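Local atomic coordinates of phenylacetaldehyde dehydrogenase (Burkholderia cenocepacia, PDB entry 4O5H), a protein that probably catalyses the NAD+-dependent oxidation of phenylacetaldehyde to phenylacetate, as a member of the aldehyde dehydrogenase family. Residues G320-I325 against N436-G441; R409-E414 against V419-P424; T430-A435 against V458-A463. All coordinates share one frame; numbering follows the deposited sequence.

Contact 1 (G320-I325 against N436-G441)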
loop_
_atom_site.group_PDB
_atom_site.type_symbol
_atom_site.label_atom_id
_atom_site.label_comp_id
_atom_site.label_asym_id
_atom_site.label_seq_id
_atom_site.Cartn_x
_atom_site.Cartn_y
_atom_site.Cartn_z
ATOM N N GLY A 320 8.680 6.295 -23.307
ATOM C CA GLY A 320 9.597 7.425 -23.247
ATOM C C GLY A 320 9.060 8.597 -24.039
ATOM O O GLY A 320 9.523 8.885 -25.133
ATOM N N SER A 321 8.107 9.291 -23.456
ATOM C CA SER A 321 7.305 10.258 -24.170
ATOM C C SER A 321 7.846 11.677 -24.189
ATOM O O SER A 321 7.391 12.497 -24.995
ATOM C CB SER A 321 5.858 10.236 -23.636
ATOM O OG SER A 321 5.818 10.455 -22.250
ATOM N N ARG A 322 8.833 11.959 -23.345
ATOM C CA ARG A 322 9.553 13.229 -23.360
ATOM C C ARG A 322 11.034 12.979 -23.508
ATOM O O ARG A 322 11.637 12.376 -22.630
ATOM C CB ARG A 322 9.339 14.006 -22.053
ATOM C CG ARG A 322 7.910 14.370 -21.763
ATOM C CD ARG A 322 7.769 15.152 -20.471
ATOM N NE ARG A 322 8.015 14.346 -19.297
ATOM C CZ ARG A 322 8.681 14.728 -18.217
ATOM N NH1 ARG A 322 9.351 15.873 -18.165
ATOM N NH2 ARG A 322 8.774 13.898 -17.196
ATOM N N ALA A 323 11.646 13.491 -24.586
ATOM C CA ALA A 323 13.069 13.324 -24.763
ATOM C C ALA A 323 13.760 14.644 -24.477
ATOM O O ALA A 323 13.427 15.668 -25.057
ATOM C CB ALA A 323 13.389 12.836 -26.154
ATOM N N TYR A 324 14.701 14.618 -23.540
ATOM C CA TYR A 324 15.529 15.763 -23.232
ATOM C C TYR A 324 16.937 15.395 -23.667
ATOM O O TYR A 324 17.573 14.508 -23.095
ATOM C CB TYR A 324 15.444 16.086 -21.737
ATOM C CG TYR A 324 14.054 16.496 -21.333
ATOM C CD1 TYR A 324 13.542 17.737 -21.695
ATOM C CD2 TYR A 324 13.213 15.612 -20.647
ATOM C CE1 TYR A 324 12.250 18.097 -21.338
ATOM C CE2 TYR A 324 11.934 15.955 -20.298
ATOM C CZ TYR A 324 11.439 17.190 -20.644
ATOM O OH TYR A 324 10.168 17.535 -20.315
ATOM N N ILE A 325 17.440 16.113 -24.665
ATOM C CA ILE A 325 18.696 15.768 -25.293
ATOM C C ILE A 325 19.659 16.948 -25.210
ATOM O O ILE A 325 19.286 18.079 -25.494
ATOM C CB ILE A 325 18.491 15.445 -26.777
ATOM C CG1 ILE A 325 17.490 14.300 -26.918
ATOM C CG2 ILE A 325 19.812 15.110 -27.438
ATOM C CD1 ILE A 325 16.778 14.319 -28.267
ATOM N N ASN A 436 11.882 15.761 -13.756
ATOM C CA ASN A 436 11.002 15.679 -12.605
ATOM C C ASN A 436 9.805 16.619 -12.654
ATOM O O ASN A 436 8.959 16.533 -11.788
ATOM C CB ASN A 436 11.763 15.910 -11.294
ATOM C CG ASN A 436 12.701 14.768 -10.955
ATOM O OD1 ASN A 436 12.422 13.612 -11.255
ATOM N ND2 ASN A 436 13.796 15.084 -10.310
ATOM N N ASP A 437 9.709 17.465 -13.669
ATOM C CA ASP A 437 8.595 18.420 -13.810
ATOM C C ASP A 437 7.355 17.726 -14.429
ATOM O O ASP A 437 6.985 17.965 -15.599
ATOM C CB ASP A 437 9.059 19.630 -14.660
ATOM C CG ASP A 437 7.966 20.673 -14.859
ATOM O OD1 ASP A 437 7.175 20.873 -13.916
ATOM O OD2 ASP A 437 7.872 21.267 -15.963
ATOM N N THR A 438 6.729 16.888 -13.604
ATOM C CA THR A 438 5.600 16.037 -13.983
ATOM C C THR A 438 4.957 15.585 -12.689
ATOM O O THR A 438 5.649 15.404 -11.686
ATOM C CB THR A 438 6.039 14.832 -14.838
ATOM O OG1 THR A 438 4.939 13.963 -15.073
ATOM C CG2 THR A 438 7.150 14.007 -14.153
ATOM N N PRO A 439 3.639 15.359 -12.704
ATOM C CA PRO A 439 3.027 14.725 -11.552
ATOM C C PRO A 439 3.384 13.229 -11.468
ATOM O O PRO A 439 3.183 12.625 -10.431
ATOM C CB PRO A 439 1.546 14.917 -11.795
ATOM C CG PRO A 439 1.423 15.094 -13.266
ATOM C CD PRO A 439 2.648 15.833 -13.684
ATOM N N TYR A 440 3.934 12.654 -12.551
ATOM C CA TYR A 440 4.150 11.216 -12.643
ATOM C C TYR A 440 5.524 10.791 -12.147
ATOM O O TYR A 440 6.356 11.638 -11.802
ATOM C CB TYR A 440 3.949 10.755 -14.084
ATOM C CG TYR A 440 2.534 10.941 -14.556
ATOM C CD1 TYR A 440 1.474 10.289 -13.921
ATOM C CD2 TYR A 440 2.239 11.757 -15.638
ATOM C CE1 TYR A 440 0.171 10.428 -14.378
ATOM C CE2 TYR A 440 0.942 11.917 -16.078
ATOM C CZ TYR A 440 -0.078 11.236 -15.449
ATOM O OH TYR A 440 -1.364 11.374 -15.907
ATOM N N GLY A 441 5.745 9.480 -12.090
ATOM C CA GLY A 441 7.029 8.971 -11.639
ATOM C C GLY A 441 7.168 7.491 -11.873
ATOM O O GLY A 441 7.573 6.770 -10.967
#

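Contact 2 (R409-E414 against V419-P424)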
loop_
_atom_site.group_PDB
_atom_site.type_symbol
_atom_site.label_atom_id
_atom_site.label_comp_id
_atom_site.label_asym_id
_atom_site.label_seq_id
_atom_site.Cartn_x
_atom_site.Cartn_y
_atom_site.Cartn_z
ATOM N N ARG A 409 0.121 21.140 -23.294
ATOM C CA ARG A 409 -0.631 19.902 -22.915
ATOM C C ARG A 409 0.068 18.620 -23.353
ATOM O O ARG A 409 0.124 17.672 -22.585
ATOM C CB ARG A 409 -2.018 19.903 -23.502
ATOM C CG ARG A 409 -2.866 21.058 -23.035
ATOM C CD ARG A 409 -4.310 20.879 -23.457
ATOM N NE ARG A 409 -4.811 19.631 -22.899
ATOM C CZ ARG A 409 -5.838 18.953 -23.381
ATOM N NH1 ARG A 409 -6.520 19.410 -24.415
ATOM N NH2 ARG A 409 -6.194 17.804 -22.802
ATOM N N VAL A 410 0.631 18.618 -24.561
ATOM C CA VAL A 410 1.365 17.441 -25.053
ATOM C C VAL A 410 2.577 17.076 -24.230
ATOM O O VAL A 410 2.980 15.930 -24.214
ATOM C CB VAL A 410 1.830 17.548 -26.527
ATOM C CG1 VAL A 410 0.647 17.391 -27.462
ATOM C CG2 VAL A 410 2.592 18.838 -26.797
ATOM N N VAL A 411 3.171 18.058 -23.563
ATOM C CA VAL A 411 4.273 17.762 -22.661
ATOM C C VAL A 411 3.779 17.353 -21.272
ATOM O O VAL A 411 4.418 16.489 -20.640
ATOM C CB VAL A 411 5.264 18.943 -22.554
ATOM C CG1 VAL A 411 6.433 18.628 -21.644
ATOM C CG2 VAL A 411 5.803 19.341 -23.943
ATOM N N ARG A 412 2.714 17.970 -20.778
ATOM C CA ARG A 412 2.259 17.721 -19.412
ATOM C C ARG A 412 1.439 16.460 -19.253
ATOM O O ARG A 412 1.523 15.779 -18.231
ATOM C CB ARG A 412 1.440 18.890 -18.925
ATOM C CG ARG A 412 2.352 20.101 -18.939
ATOM C CD ARG A 412 2.278 20.975 -17.694
ATOM N NE ARG A 412 2.624 20.213 -16.490
ATOM C CZ ARG A 412 3.816 20.230 -15.887
ATOM N NH1 ARG A 412 4.812 20.988 -16.338
ATOM N NH2 ARG A 412 4.001 19.490 -14.806
ATOM N N GLU A 413 0.648 16.128 -20.266
ATOM C CA GLU A 413 -0.344 15.061 -20.145
ATOM C C GLU A 413 0.057 13.781 -20.889
ATOM O O GLU A 413 0.671 13.837 -21.959
ATOM C CB GLU A 413 -1.675 15.568 -20.695
ATOM C CG GLU A 413 -2.253 16.723 -19.882
ATOM C CD GLU A 413 -3.549 17.253 -20.444
ATOM O OE1 GLU A 413 -4.367 16.504 -21.021
ATOM O OE2 GLU A 413 -3.760 18.451 -20.298
ATOM N N GLU A 414 -0.329 12.648 -20.333
ATOM C CA GLU A 414 -0.114 11.331 -20.948
ATOM C C GLU A 414 -0.996 11.187 -22.186
ATOM O O GLU A 414 -2.216 11.313 -22.100
ATOM C CB GLU A 414 -0.439 10.181 -19.963
ATOM C CG GLU A 414 -0.217 8.768 -20.559
ATOM C CD GLU A 414 -0.139 7.632 -19.512
ATOM O OE1 GLU A 414 -0.823 7.751 -18.527
ATOM O OE2 GLU A 414 0.668 6.648 -19.670
ATOM N N VAL A 419 3.577 9.313 -29.905
ATOM C CA VAL A 419 3.831 10.723 -29.992
ATOM C C VAL A 419 4.939 11.089 -29.007
ATOM O O VAL A 419 4.764 10.988 -27.799
ATOM C CB VAL A 419 2.567 11.531 -29.654
ATOM C CG1 VAL A 419 2.808 13.014 -29.814
ATOM C CG2 VAL A 419 1.382 11.081 -30.519
ATOM N N LEU A 420 6.030 11.595 -29.560
ATOM C CA LEU A 420 7.180 12.071 -28.796
ATOM C C LEU A 420 7.213 13.602 -28.762
ATOM O O LEU A 420 6.876 14.237 -29.746
ATOM C CB LEU A 420 8.466 11.594 -29.467
ATOM C CG LEU A 420 9.801 11.932 -28.782
ATOM C CD1 LEU A 420 9.904 11.314 -27.412
ATOM C CD2 LEU A 420 10.966 11.462 -29.626
ATOM N N VAL A 421 7.594 14.165 -27.614
ATOM C CA VAL A 421 7.971 15.572 -27.550
ATOM C C VAL A 421 9.464 15.592 -27.232
ATOM O O VAL A 421 9.917 14.807 -26.403
ATOM C CB VAL A 421 7.144 16.384 -26.541
ATOM C CG1 VAL A 421 5.677 16.363 -26.933
ATOM C CG2 VAL A 421 7.313 15.871 -25.099
ATOM N N ALA A 422 10.226 16.453 -27.919
ATOM C CA ALA A 422 11.667 16.454 -27.739
ATOM C C ALA A 422 12.208 17.871 -27.599
ATOM O O ALA A 422 11.919 18.736 -28.448
ATOM C CB ALA A 422 12.329 15.780 -28.923
ATOM N N MET A 423 13.038 18.070 -26.579
ATOM C CA MET A 423 13.597 19.395 -26.226
ATOM C C MET A 423 15.057 19.301 -25.807
ATOM O O MET A 423 15.485 18.273 -25.293
ATOM C CB MET A 423 12.788 19.989 -25.065
ATOM C CG MET A 423 11.362 20.417 -25.447
ATOM S SD MET A 423 10.177 20.301 -24.070
ATOM C CE MET A 423 9.895 18.548 -24.054
ATOM N N PRO A 424 15.816 20.394 -25.988
ATOM C CA PRO A 424 17.201 20.456 -25.592
ATOM C C PRO A 424 17.400 20.853 -24.139
ATOM O O PRO A 424 16.511 21.398 -23.517
ATOM C CB PRO A 424 17.763 21.539 -26.519
ATOM C CG PRO A 424 16.611 22.493 -26.697
ATOM C CD PRO A 424 15.393 21.607 -26.728
#

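Contact 3 (T430-A435 against V458-A463)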
loop_
_atom_site.group_PDB
_atom_site.type_symbol
_atom_site.label_atom_id
_atom_site.label_comp_id
_atom_site.label_asym_id
_atom_site.label_seq_id
_atom_site.Cartn_x
_atom_site.Cartn_y
_atom_site.Cartn_z
ATOM N N THR A 430 19.563 21.146 -15.172
ATOM C CA THR A 430 18.360 21.505 -15.900
ATOM C C THR A 430 17.617 20.281 -16.390
ATOM O O THR A 430 16.405 20.246 -16.343
ATOM C CB THR A 430 18.697 22.429 -17.069
ATOM O OG1 THR A 430 19.260 23.618 -16.535
ATOM C CG2 THR A 430 17.450 22.827 -17.833
ATOM N N ALA A 431 18.356 19.268 -16.849
ATOM C CA ALA A 431 17.752 18.031 -17.309
ATOM C C ALA A 431 16.980 17.376 -16.161
ATOM O O ALA A 431 15.870 16.897 -16.365
ATOM C CB ALA A 431 18.815 17.067 -17.829
ATOM N N VAL A 432 17.555 17.416 -14.960
ATOM C CA VAL A 432 16.889 16.878 -13.778
ATOM C C VAL A 432 15.603 17.652 -13.473
ATOM O O VAL A 432 14.555 17.031 -13.252
ATOM C CB VAL A 432 17.796 16.886 -12.546
ATOM C CG1 VAL A 432 17.011 16.582 -11.254
ATOM C CG2 VAL A 432 18.914 15.872 -12.720
ATOM N N GLN A 433 15.675 18.985 -13.472
ATOM C CA GLN A 433 14.493 19.794 -13.234
ATOM C C GLN A 433 13.378 19.459 -14.265
ATOM O O GLN A 433 12.220 19.261 -13.888
ATOM C CB GLN A 433 14.838 21.271 -13.216
ATOM C CG GLN A 433 13.664 22.184 -12.937
ATOM C CD GLN A 433 12.999 22.714 -14.209
ATOM O OE1 GLN A 433 13.648 23.101 -15.223
ATOM N NE2 GLN A 433 11.680 22.722 -14.168
ATOM N N LEU A 434 13.742 19.374 -15.543
ATOM C CA LEU A 434 12.759 19.091 -16.582
ATOM C C LEU A 434 12.175 17.699 -16.413
ATOM O O LEU A 434 10.967 17.518 -16.509
ATOM C CB LEU A 434 13.379 19.259 -17.963
ATOM C CG LEU A 434 13.794 20.694 -18.304
ATOM C CD1 LEU A 434 14.719 20.693 -19.513
ATOM C CD2 LEU A 434 12.597 21.606 -18.552
ATOM N N ALA A 435 13.032 16.722 -16.125
ATOM C CA ALA A 435 12.614 15.362 -16.062
ATOM C C ALA A 435 11.625 15.130 -14.895
ATOM O O ALA A 435 10.633 14.404 -15.062
ATOM C CB ALA A 435 13.825 14.456 -15.929
ATOM N N VAL A 458 21.145 9.013 -11.395
ATOM C CA VAL A 458 20.173 7.998 -11.026
ATOM C C VAL A 458 19.422 8.365 -9.734
ATOM O O VAL A 458 18.221 8.291 -9.699
ATOM C CB VAL A 458 20.808 6.594 -10.920
ATOM C CG1 VAL A 458 19.877 5.628 -10.196
ATOM C CG2 VAL A 458 21.090 6.059 -12.325
ATOM N N PRO A 459 20.135 8.816 -8.699
ATOM C CA PRO A 459 19.414 9.144 -7.440
ATOM C C PRO A 459 18.511 10.353 -7.536
ATOM O O PRO A 459 17.615 10.474 -6.726
ATOM C CB PRO A 459 20.534 9.489 -6.456
ATOM C CG PRO A 459 21.708 8.751 -6.981
ATOM C CD PRO A 459 21.584 8.838 -8.490
ATOM N N ARG A 460 18.731 11.210 -8.511
ATOM C CA ARG A 460 18.007 12.487 -8.616
ATOM C C ARG A 460 16.704 12.424 -9.397
ATOM O O ARG A 460 15.888 13.357 -9.333
ATOM C CB ARG A 460 18.915 13.519 -9.276
ATOM C CG ARG A 460 20.196 13.772 -8.533
ATOM C CD ARG A 460 21.098 14.788 -9.269
ATOM N NE ARG A 460 20.568 16.144 -9.145
ATOM C CZ ARG A 460 20.970 17.194 -9.831
ATOM N NH1 ARG A 460 21.932 17.109 -10.744
ATOM N NH2 ARG A 460 20.396 18.359 -9.601
ATOM N N ILE A 461 16.506 11.348 -10.164
ATOM C CA ILE A 461 15.312 11.214 -10.975
ATOM C C ILE A 461 14.248 10.487 -10.165
ATOM O O ILE A 461 14.472 9.350 -9.722
ATOM C CB ILE A 461 15.608 10.427 -12.262
ATOM C CG1 ILE A 461 16.665 11.166 -13.091
ATOM C CG2 ILE A 461 14.341 10.250 -13.075
ATOM C CD1 ILE A 461 16.299 12.606 -13.340
ATOM N N ALA A 462 13.090 11.126 -9.977
ATOM C CA ALA A 462 12.008 10.507 -9.140
ATOM C C ALA A 462 11.146 9.625 -9.985
ATOM O O ALA A 462 10.054 10.028 -10.410
ATOM C CB ALA A 462 11.175 11.578 -8.456
ATOM N N ALA A 463 11.629 8.411 -10.247
ATOM C CA ALA A 463 10.873 7.425 -10.985
ATOM C C ALA A 463 11.063 6.040 -10.367
ATOM O O ALA A 463 12.125 5.725 -9.806
ATOM C CB ALA A 463 11.286 7.386 -12.423
#

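Contact 1 (G320-I325 against N436-G441)
R322 reaches T438 because its CG stands anti to the carbonyl carbon (chi1 -61°) and its chain then bends at chi3, which carries the guanidinium off the strand toward the loop. R322 lies on a middle strand of the seven-stranded mixed sheet in the α/β fold of this aldehyde dehydrogenase, and 436-441 leads from the end of helix 428-436 to strand 443-447. The meeting is small and mostly van der Waals: NH2 of R322 lies 3.5 Å from CG2 of T438, the methyl approaching the guanidinium at a slant. NH1 passes the carbonyl O of D437 at 4.1 Å.

The contact illustrates how one arginine can hold a helix end to a strand through several carbonyls. R322 NH1 donates to Y324 OH (2.8 Å, N-H...O angle 156°), the hydroxyl tilted 16° from the guanidinium plane, and to L434 O; NH2 donates to A435 O and to K287 O from a loop. L434 and A435 lie near the C-terminal end of helix 428-436, whose dipole the charge probably suits. The carboxylate of D437 turns to Q406 and R412 instead. Past the arginine an ST turn braces the loop, Y440 N donating to T438 OG1 at 3.0 Å.

Contact 2 (R409-E414 against V419-P424)
V410 is the first residue of 409-414 to meet the strand, and R409 just before it works within its own segment. The guanidinium of R409 grips the carboxylate of E413 side-on with two nitrogens: NE lies 3.0 Å from OE2, and NH2 lies 2.9 Å from OE1. Both oxygens lie close to the guanidinium plane, but they are used differently, since OE1 is met on its syn side whereas OE2 is approached from above the carboxylate plane. This i to i+4 salt bridge closes over the helix end, with R409 packing on helix 362-378, and adds to the backbone bond from E413 N to R409 O; the hydroxyl of Y371 also binds E413.

V410 brings its methyl CG2 to within 4.0 Å of CG1 of V421, and its carbonyl O lies 3.9 Å from the same methyl. That carbonyl is bound by K287, so the polar atom beside the valines is satisfied.

V411 comes next and spans two strand residues. Its CG1 is anti to the backbone N (chi1 -179°), which leaves CG2 to do the touching: CG2 meets CG2 of V421 at 4.0 Å and CE of M423 at 4.2 Å. The bend at chi3 of M423 carries its terminal methyl back to this valine. V421 is therefore shared, one methyl to each helix valine.

At E413 the chain leaves helical geometry and turns back toward strand 419-425. Strand 399-402, helix 409-412 and strand 419-425 together form a beta-alpha-beta unit with parallel neighbouring strands, its short connecting helix seated on the second strand by V410 and V411 on V421, with the M423 methyl.

Contact 3 (T430-A435 against V458-A463)
Segment 430-435 is regular helix, held by bonds such as L434 N to T430 O and A435 N to A431 O, whereas 458-463 only begins with helical angles and then opens out. I461 takes an extended conformation, and A462 is the centre of an inverse gamma turn, closed by a weak bond from A463 N to I461 O. The backbones come nearest at V432 and I461, whose CA atoms are 6.5 Å apart.

V432 makes the largest share of the contact. Its CG1 is anti to the backbone N (chi1 169°), and both methyls face R460. CG2 sits over the centre of one guanidinium face, 3.8 Å from CZ of R460, while CG1 turns to the arginine's base and lies 3.9 Å from the carbonyl O of R460. That oxygen accepts from N436 ND2, and OD1 of the same amide takes A462 N, two bonds that hold the loop to the helix end. The side chains of V432 and R460 run at about a right angle, the arginine bending at chi3 (74°) to lay its flat end across the valine. The methyl packs on the flat face of the guanidinium, while its N-H groups remain directed to polar partners, NH1 to D429 in a salt bridge.

Deeper in, CD1 of I461 in the modelled conformer lies 4.0 Å from CB of A435 and 4.2 Å from CG2 of V432; I461 has a second conformer, so these contacts are less certain. I461 and A435 both also rest on I291. K504 of the second subunit donates to the carbonyl oxygens of V458 and I461. The arrangement is that of an α/β domain, in which a helix and the loop entering strand 465-468, outermost in this chain's sheet, pack against one another beside strand 288-292 of the mixed, largely parallel sheet, next to a subunit interface.

In the fold
The three contacts lie on the same side of the chain's centre, on and beside one mixed sheet. Contacts 1 and 2, with centres about 8 Å apart, share neighbouring strands: A323 N lies 2.8 Å from V421 O, and A323 O lies 2.9 Å from M423 N, both probable hydrogen bonds. Contacts 1 and 3, about 9 Å apart between centres, are joined through the end of helix 428-436, where R322 NH1 lies 2.8 Å from L434 O and N436 OD1 lies 2.9 Å from A462 N, both probable hydrogen bonds. Contacts 2 and 3 do not touch, their centres being about 16 Å apart, so contact 1 links them. The sodium ion is bound at V51, D119 and D212, residues belonging to none of these segments.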